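PDB 2NXF: putative dimetal phosphatase from Danio rerio, which probably hydrolyses ADP-ribose and CDP-alcohols such as CDP-choline at a dinuclear metal centre of the calcineurin-like phosphoesterase type. Local coordinates for residues A[37-42]-A[284-289]; A[295-300]-A[306-311]; A[6-11]-A[222-227]. One frame throughout, in Å; residues are numbered along the deposited sequence. Where two conformers were deposited one is given.

Interaction 1: residues A[37-42]-A[284-289]; sequences ADLLRD and EGVIET
Leu39 turns its CG anti to its own carbonyl carbon (chi1 -67°), which carries the isobutyl group off the helix to meet Val286 and Thr289, while Val286 has CG1 anti to its backbone N (chi1 165°), the rotation that turns this methyl to the leucine. The two meet through Leu39 CD1 and Val286 CG1, 3.9 Å apart, and the same CG1 also approaches Leu39 CB. The same Leu39 CD1 lies 3.8 Å from Thr289 CB and close to CG2, and the leucine and threonine side chains cross obliquely. The threonine thus offers its carbon side to the helix. Its hydroxyl is engaged within the turn, where Thr289 OG1 donates to Gly285 O at 2.8 Å, and it has a further bond with Arg313. A backbone bond of 2.9 Å from Thr289 N to Val286 O helps close the same turn, so that both residues facing Leu39 belong to one compact unit. The interface is small and buried, with no hydrogen bond across it; Leu39 CD1 also lies against Thr289 O. Helix 35-49 is thereby joined to the loop between strands 279-282 and 295-301. Val286 also touches strand 6-11 and shares a backbone hydrogen bond with Ala12, next to the zinc ligand Asp13, while on the helix Leu40 packs against helix 72-84.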
# COMPACT_ATOMS: atom_id res chain seq x y z
N ALA A 37 0.10 5.78 -16.90
CA ALA A 37 -1.26 6.33 -17.05
C ALA A 37 -2.08 5.52 -18.07
O ALA A 37 -3.30 5.43 -17.94
CB ALA A 37 -1.21 7.80 -17.43
N ASP A 38 -1.40 4.96 -19.08
CA ASP A 38 -2.04 4.09 -20.08
C ASP A 38 -2.48 2.77 -19.44
O ASP A 38 -3.59 2.28 -19.72
CB ASP A 38 -1.09 3.82 -21.25
CG ASP A 38 -0.73 5.08 -22.02
OD1 ASP A 38 -1.55 6.03 -22.09
OD2 ASP A 38 0.39 5.12 -22.57
N LEU A 39 -1.63 2.20 -18.59
CA LEU A 39 -2.00 0.99 -17.87
C LEU A 39 -3.17 1.28 -16.91
O LEU A 39 -4.12 0.49 -16.83
CB LEU A 39 -0.80 0.39 -17.10
CG LEU A 39 0.31 -0.16 -18.01
CD1 LEU A 39 1.42 -0.77 -17.16
CD2 LEU A 39 -0.17 -1.21 -19.02
N LEU A 40 -3.10 2.40 -16.20
CA LEU A 40 -4.19 2.78 -15.28
C LEU A 40 -5.53 2.95 -16.04
O LEU A 40 -6.58 2.46 -15.58
CB LEU A 40 -3.82 4.07 -14.54
CG LEU A 40 -4.90 4.62 -13.60
CD1 LEU A 40 -5.33 3.55 -12.59
CD2 LEU A 40 -4.38 5.91 -12.91
N ARG A 41 -5.49 3.64 -17.18
CA ARG A 41 -6.68 3.85 -18.03
C ARG A 41 -7.30 2.52 -18.45
O ARG A 41 -8.52 2.35 -18.41
CB ARG A 41 -6.30 4.67 -19.26
CG ARG A 41 -7.47 5.03 -20.20
CD ARG A 41 -6.99 5.97 -21.30
NE ARG A 41 -6.02 6.93 -20.78
CZ ARG A 41 -4.74 7.01 -21.15
NH1 ARG A 41 -4.26 6.21 -22.10
NH2 ARG A 41 -3.95 7.91 -20.59
N ASP A 42 -6.45 1.57 -18.84
CA ASP A 42 -6.92 0.24 -19.26
C ASP A 42 -7.51 -0.56 -18.09
O ASP A 42 -8.55 -1.23 -18.25
CB ASP A 42 -5.84 -0.56 -19.95
CG ASP A 42 -6.35 -1.93 -20.38
OD1 ASP A 42 -7.05 -2.01 -21.42
OD2 ASP A 42 -6.11 -2.89 -19.62
N GLU A 284 2.55 -6.58 -7.70
CA GLU A 284 3.53 -6.10 -8.68
C GLU A 284 3.22 -4.65 -9.05
O GLU A 284 2.04 -4.28 -9.14
CB GLU A 284 3.47 -6.98 -9.94
CG GLU A 284 4.06 -8.40 -9.73
CD GLU A 284 3.15 -9.41 -8.99
OE1 GLU A 284 1.97 -9.13 -8.69
OE2 GLU A 284 3.63 -10.53 -8.70
N GLY A 285 4.27 -3.85 -9.28
CA GLY A 285 4.06 -2.41 -9.44
C GLY A 285 3.89 -2.01 -10.89
O GLY A 285 4.64 -2.44 -11.78
N VAL A 286 2.90 -1.15 -11.13
CA VAL A 286 2.63 -0.65 -12.48
C VAL A 286 3.83 0.08 -13.06
O VAL A 286 4.15 -0.06 -14.26
CB VAL A 286 1.40 0.32 -12.44
CG1 VAL A 286 1.31 1.15 -13.72
CG2 VAL A 286 0.11 -0.48 -12.21
N ILE A 287 4.52 0.86 -12.22
CA ILE A 287 5.64 1.67 -12.73
C ILE A 287 6.74 0.86 -13.40
O ILE A 287 7.37 1.34 -14.33
CB ILE A 287 6.20 2.60 -11.64
CG1 ILE A 287 7.24 3.58 -12.21
CG2 ILE A 287 6.78 1.81 -10.46
CD1 ILE A 287 6.68 4.54 -13.27
N GLU A 288 6.98 -0.38 -12.94
CA GLU A 288 8.06 -1.17 -13.56
C GLU A 288 7.53 -2.15 -14.61
O GLU A 288 8.26 -3.04 -15.05
CB GLU A 288 8.91 -1.86 -12.50
CG GLU A 288 9.78 -0.82 -11.77
CD GLU A 288 10.61 -1.37 -10.64
OE1 GLU A 288 10.70 -2.60 -10.49
OE2 GLU A 288 11.18 -0.54 -9.90
N THR A 289 6.27 -1.95 -14.99
CA THR A 289 5.60 -2.78 -16.02
C THR A 289 5.68 -2.10 -17.42
O THR A 289 5.17 -0.99 -17.57
CB THR A 289 4.16 -3.02 -15.66
OG1 THR A 289 4.10 -3.53 -14.31
CG2 THR A 289 3.52 -4.02 -16.64

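Interaction 2: residues A[295-300]-A[306-311]; sequences AFATAY and MVMKGR
Arg311 NH1 donates to Thr298 OG1 at 3.0 Å, a bond between side chains of adjacent strands in which the hydroxyl lies 18° out of the guanidinium plane. Glu50 completes the polar cluster: it forms a salt bridge with Arg311 NH2 and a hydrogen bond with Thr298 OG1, so the arginine and threonine share one carboxylate and the buried hydroxyl has two partners. Beneath these side chains, Thr298 and Lys309 form an antiparallel hydrogen-bonded pair, with Lys309 N to Thr298 O at 2.8 Å and Thr298 N to Lys309 O at 3.0 Å. Tyr300 and Val307 make the next such pair, Tyr300 N reaching Val307 O at 2.8 Å.

The aromatic packing begins where Phe296 points CG between its backbone N and carbonyl carbon (chi1 77°), a torsion that lays one face of the ring against the arginine side chain. Arg311 CD makes a CH-pi contact over this face, 4.0 Å from the Phe296 ring centroid. Further along the arginine, Phe296 CE1 sits over the centre of the guanidinium, the two planes being 34° apart. Lys309 CG sits oblique to the Tyr300 ring, nearest CE2, whereas the amine of that lysine forms a salt bridge with Asp316. On the face bearing Ala297 and Ala299, Ala297 CB touches the selenomethionine Met308 at CG, 3.6 Å away. Gly310 is the non-hydrogen-bonded partner of Ala297.

The two segments are the arms of a beta hairpin within a mixed sheet: strand 295-301 is bonded on its other side to strand 6-11, strand 305-312 to strand 317-320, and helix 35-49 packs over the face of Phe296 and Thr298 through Ala43, Gln46 and Trp47.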
# COMPACT_ATOMS: atom_id res chain seq x y z
N ALA A 295 -0.18 -4.83 -14.91
CA ALA A 295 -0.16 -5.19 -13.48
C ALA A 295 -1.33 -4.59 -12.74
O ALA A 295 -1.27 -3.45 -12.28
CB ALA A 295 1.16 -4.74 -12.82
N PHE A 296 -2.42 -5.34 -12.65
CA PHE A 296 -3.50 -4.96 -11.78
C PHE A 296 -4.33 -6.21 -11.54
O PHE A 296 -4.05 -7.28 -12.09
CB PHE A 296 -4.35 -3.81 -12.36
CG PHE A 296 -5.32 -4.24 -13.44
CD1 PHE A 296 -6.69 -4.40 -13.17
CD2 PHE A 296 -4.88 -4.45 -14.75
CE1 PHE A 296 -7.59 -4.80 -14.18
CE2 PHE A 296 -5.78 -4.83 -15.77
CZ PHE A 296 -7.13 -5.01 -15.49
N ALA A 297 -5.33 -6.09 -10.68
CA ALA A 297 -6.19 -7.23 -10.42
C ALA A 297 -7.62 -6.80 -10.12
O ALA A 297 -7.89 -5.61 -9.86
CB ALA A 297 -5.62 -8.05 -9.26
N THR A 298 -8.50 -7.79 -10.07
CA THR A 298 -9.84 -7.63 -9.52
C THR A 298 -10.03 -8.76 -8.53
O THR A 298 -9.73 -9.92 -8.83
CB THR A 298 -10.91 -7.72 -10.62
OG1 THR A 298 -10.61 -6.76 -11.64
CG2 THR A 298 -12.30 -7.42 -10.03
N ALA A 299 -10.55 -8.43 -7.35
CA ALA A 299 -10.77 -9.42 -6.32
C ALA A 299 -12.25 -9.65 -6.13
O ALA A 299 -13.05 -8.70 -6.15
CB ALA A 299 -10.12 -9.00 -5.01
N TYR A 300 -12.60 -10.92 -5.96
CA TYR A 300 -13.97 -11.35 -5.76
C TYR A 300 -14.07 -12.05 -4.40
O TYR A 300 -13.41 -13.06 -4.19
CB TYR A 300 -14.38 -12.31 -6.88
CG TYR A 300 -14.37 -11.68 -8.26
CD1 TYR A 300 -15.55 -11.21 -8.83
CD2 TYR A 300 -13.18 -11.56 -9.00
CE1 TYR A 300 -15.56 -10.63 -10.08
CE2 TYR A 300 -13.19 -10.98 -10.27
CZ TYR A 300 -14.39 -10.51 -10.80
OH TYR A 300 -14.44 -9.93 -12.05
N MSE A 306 -11.93 -16.20 -1.52
CA MSE A 306 -11.65 -14.99 -2.27
C MSE A 306 -10.85 -15.40 -3.50
O MSE A 306 -9.92 -16.21 -3.41
CB MSE A 306 -10.83 -14.01 -1.44
CG MSE A 306 -10.30 -12.86 -2.26
SE MSE A 306 -9.27 -11.61 -1.19
CE MSE A 306 -7.79 -11.42 -2.40
N VAL A 307 -11.24 -14.86 -4.65
CA VAL A 307 -10.51 -15.14 -5.90
C VAL A 307 -9.97 -13.82 -6.43
O VAL A 307 -10.70 -12.85 -6.55
CB VAL A 307 -11.42 -15.78 -6.96
CG1 VAL A 307 -10.64 -15.98 -8.25
CG2 VAL A 307 -12.02 -17.10 -6.45
N MSE A 308 -8.66 -13.77 -6.70
CA MSE A 308 -8.08 -12.57 -7.25
C MSE A 308 -7.68 -12.90 -8.68
O MSE A 308 -6.92 -13.86 -8.89
CB MSE A 308 -6.85 -12.14 -6.45
CG MSE A 308 -6.22 -10.84 -7.00
SE MSE A 308 -4.70 -10.19 -5.96
CE MSE A 308 -3.36 -11.44 -6.62
N LYS A 309 -8.20 -12.13 -9.63
CA LYS A 309 -7.89 -12.31 -11.05
C LYS A 309 -6.88 -11.25 -11.46
O LYS A 309 -7.20 -10.04 -11.49
CB LYS A 309 -9.18 -12.19 -11.88
CG LYS A 309 -10.27 -13.22 -11.56
CD LYS A 309 -9.85 -14.65 -11.84
CE LYS A 309 -9.76 -14.91 -13.34
NZ LYS A 309 -9.41 -16.31 -13.66
N GLY A 310 -5.65 -11.69 -11.71
CA GLY A 310 -4.56 -10.77 -12.04
C GLY A 310 -4.36 -10.70 -13.53
O GLY A 310 -4.76 -11.63 -14.25
N ARG A 311 -3.76 -9.59 -13.97
CA ARG A 311 -3.39 -9.40 -15.36
C ARG A 311 -1.90 -9.17 -15.47
O ARG A 311 -1.30 -8.52 -14.62
CB ARG A 311 -4.08 -8.17 -15.95
CG ARG A 311 -5.53 -8.37 -16.34
CD ARG A 311 -6.48 -8.58 -15.16
NE ARG A 311 -7.82 -8.15 -15.56
CZ ARG A 311 -8.82 -7.93 -14.72
NH1 ARG A 311 -8.67 -8.13 -13.41
NH2 ARG A 311 -9.97 -7.49 -15.20

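Interaction 3: residues A[6-11]-A[222-227]; sequences FTFGLI and RVLIFS
Phe8 meets both Leu224 and Phe226 from the opposite direction with the far end of its ring. Its nearest approach is to the leucine, Phe8 CZ lying 3.5 Å from Leu224 CD2, and this methyl comes in obliquely to the ring. Beside it, Phe8 CE1 is 3.9 Å from Phe226 CZ. Phe8 CE1 lies at the edge of the Phe226 ring, near its plane, while Phe226 CZ stands oblique to the Phe8 ring. A second carbon reaches the same edge: Leu10 CD2 comes within 3.7 Å of Phe226 CE1, the two side chains crossing at about a right angle.

No hydrogen bond links the segments. Their axes approach to 11.3 Å and run at 31° to each other, so the strands belong to separate layers and touch through side chains alone. Strand 6-11 lies in one mixed sheet and strand 222-227 in the other, and the contact is part of the hydrophobic core between the two sheets of the beta sandwich characteristic of calcineurin-like phosphoesterases. Phe8 reaches across this core with CG between its backbone N and carbonyl carbon (chi1 62°). With an alanine here, a gap would probably open between the sheets, depriving Leu224 CD2 of its aromatic neighbour and the Phe226 edge of its contact with Phe8 CE1.

Phe144, from strand 142-146 beside strand 222-227, meets Phe8 edge-to-face and also meets the ring of Phe226, the two planes inclined. Strand 6-11 is held on one side by strand 295-301, and the Phe8 side chain also touches Cys54. Val56 and Ile262 add contacts to Phe226, and Cys260 adds one to Leu224.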
# COMPACT_ATOMS: atom_id res chain seq x y z
N PHE A 6 -18.89 -9.34 -2.86
CA PHE A 6 -18.30 -8.04 -3.11
C PHE A 6 -17.17 -8.19 -4.12
O PHE A 6 -16.49 -9.21 -4.13
CB PHE A 6 -17.75 -7.47 -1.79
CG PHE A 6 -17.40 -5.99 -1.85
CD1 PHE A 6 -18.41 -5.02 -1.89
CD2 PHE A 6 -16.07 -5.58 -1.81
CE1 PHE A 6 -18.06 -3.65 -1.92
CE2 PHE A 6 -15.73 -4.22 -1.85
CZ PHE A 6 -16.73 -3.26 -1.91
N THR A 7 -16.97 -7.16 -4.93
CA THR A 7 -16.00 -7.20 -6.04
C THR A 7 -15.27 -5.87 -6.06
O THR A 7 -15.90 -4.82 -6.04
CB THR A 7 -16.73 -7.40 -7.40
OG1 THR A 7 -17.47 -8.63 -7.42
CG2 THR A 7 -15.72 -7.39 -8.54
N PHE A 8 -13.93 -5.90 -6.07
CA PHE A 8 -13.18 -4.63 -6.03
C PHE A 8 -11.91 -4.70 -6.87
O PHE A 8 -11.32 -5.76 -6.98
CB PHE A 8 -12.88 -4.17 -4.60
CG PHE A 8 -12.01 -5.11 -3.80
CD1 PHE A 8 -10.67 -4.83 -3.58
CD2 PHE A 8 -12.57 -6.26 -3.23
CE1 PHE A 8 -9.88 -5.69 -2.81
CE2 PHE A 8 -11.80 -7.14 -2.48
CZ PHE A 8 -10.46 -6.86 -2.27
N GLY A 9 -11.53 -3.57 -7.46
CA GLY A 9 -10.25 -3.49 -8.19
C GLY A 9 -9.06 -3.27 -7.26
O GLY A 9 -9.21 -2.70 -6.19
N LEU A 10 -7.87 -3.72 -7.68
CA LEU A 10 -6.61 -3.52 -6.93
C LEU A 10 -5.50 -3.11 -7.88
O LEU A 10 -5.36 -3.69 -8.95
CB LEU A 10 -6.16 -4.84 -6.30
CG LEU A 10 -6.98 -5.35 -5.14
CD1 LEU A 10 -6.69 -6.83 -4.90
CD2 LEU A 10 -6.66 -4.50 -3.90
N ILE A 11 -4.69 -2.14 -7.46
CA ILE A 11 -3.55 -1.71 -8.29
C ILE A 11 -2.52 -1.08 -7.36
O ILE A 11 -2.88 -0.56 -6.30
CB ILE A 11 -4.01 -0.73 -9.41
CG1 ILE A 11 -2.98 -0.67 -10.56
CG2 ILE A 11 -4.38 0.65 -8.83
CD1 ILE A 11 -3.55 -0.03 -11.87
N ARG A 222 -14.50 -11.41 8.03
CA ARG A 222 -13.23 -11.64 7.34
C ARG A 222 -12.64 -10.29 7.03
O ARG A 222 -13.30 -9.44 6.42
CB ARG A 222 -13.45 -12.39 6.02
CG ARG A 222 -14.26 -13.65 6.16
CD ARG A 222 -13.43 -14.76 6.71
NE ARG A 222 -14.19 -16.01 6.84
CZ ARG A 222 -13.65 -17.15 7.26
NH1 ARG A 222 -12.36 -17.20 7.56
NH2 ARG A 222 -14.41 -18.24 7.37
N VAL A 223 -11.39 -10.09 7.44
CA VAL A 223 -10.77 -8.77 7.35
C VAL A 223 -9.65 -8.72 6.32
O VAL A 223 -8.75 -9.57 6.33
CB VAL A 223 -10.20 -8.31 8.71
CG1 VAL A 223 -9.70 -6.85 8.63
CG2 VAL A 223 -11.28 -8.43 9.80
N LEU A 224 -9.71 -7.72 5.45
CA LEU A 224 -8.67 -7.48 4.48
C LEU A 224 -7.96 -6.21 4.91
O LEU A 224 -8.60 -5.17 5.11
CB LEU A 224 -9.27 -7.26 3.08
CG LEU A 224 -10.01 -8.45 2.45
CD1 LEU A 224 -11.47 -8.58 2.95
CD2 LEU A 224 -10.01 -8.25 0.94
N ILE A 225 -6.63 -6.28 4.97
CA ILE A 225 -5.81 -5.18 5.48
C ILE A 225 -4.91 -4.70 4.37
O ILE A 225 -4.31 -5.53 3.66
CB ILE A 225 -4.99 -5.67 6.68
CG1 ILE A 225 -5.94 -6.19 7.78
CG2 ILE A 225 -4.10 -4.53 7.26
CD1 ILE A 225 -5.22 -6.95 8.86
N PHE A 226 -4.82 -3.38 4.21
CA PHE A 226 -4.09 -2.78 3.09
C PHE A 226 -3.04 -1.84 3.67
O PHE A 226 -3.34 -1.07 4.58
CB PHE A 226 -5.04 -1.98 2.20
CG PHE A 226 -6.14 -2.80 1.59
CD1 PHE A 226 -5.98 -3.39 0.35
CD2 PHE A 226 -7.35 -3.01 2.28
CE1 PHE A 226 -7.01 -4.16 -0.22
CE2 PHE A 226 -8.37 -3.78 1.71
CZ PHE A 226 -8.20 -4.35 0.47
N SER A 227 -1.83 -1.92 3.14
CA SER A 227 -0.72 -1.10 3.65
C SER A 227 0.21 -0.80 2.47
O SER A 227 0.37 -1.66 1.61
CB SER A 227 0.02 -1.91 4.71
OG SER A 227 1.30 -1.35 5.04

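Interactions 2 and 3 share a sheet: strands 295-301 and 6-11 are neighbours, joined by probable hydrogen bonds from Ala299 N to Phe8 O (2.8 Å) and from Leu10 N to Ala297 O (2.9 Å). Their centres are 10 Å apart. Interaction 2 includes the face of this sheet toward helix 35-49, whereas interaction 3 fills the core toward the second sheet. Interaction 1 touches both through Val286 CG2, 3.3 Å from Ala295 O and 3.5 Å from Ile11 CG1. It also lies closest to the metals, the Val286 side chain being about 9 Å from a bound zinc ion, compared with about 12 Å for Ala295 and 14 Å for Phe226.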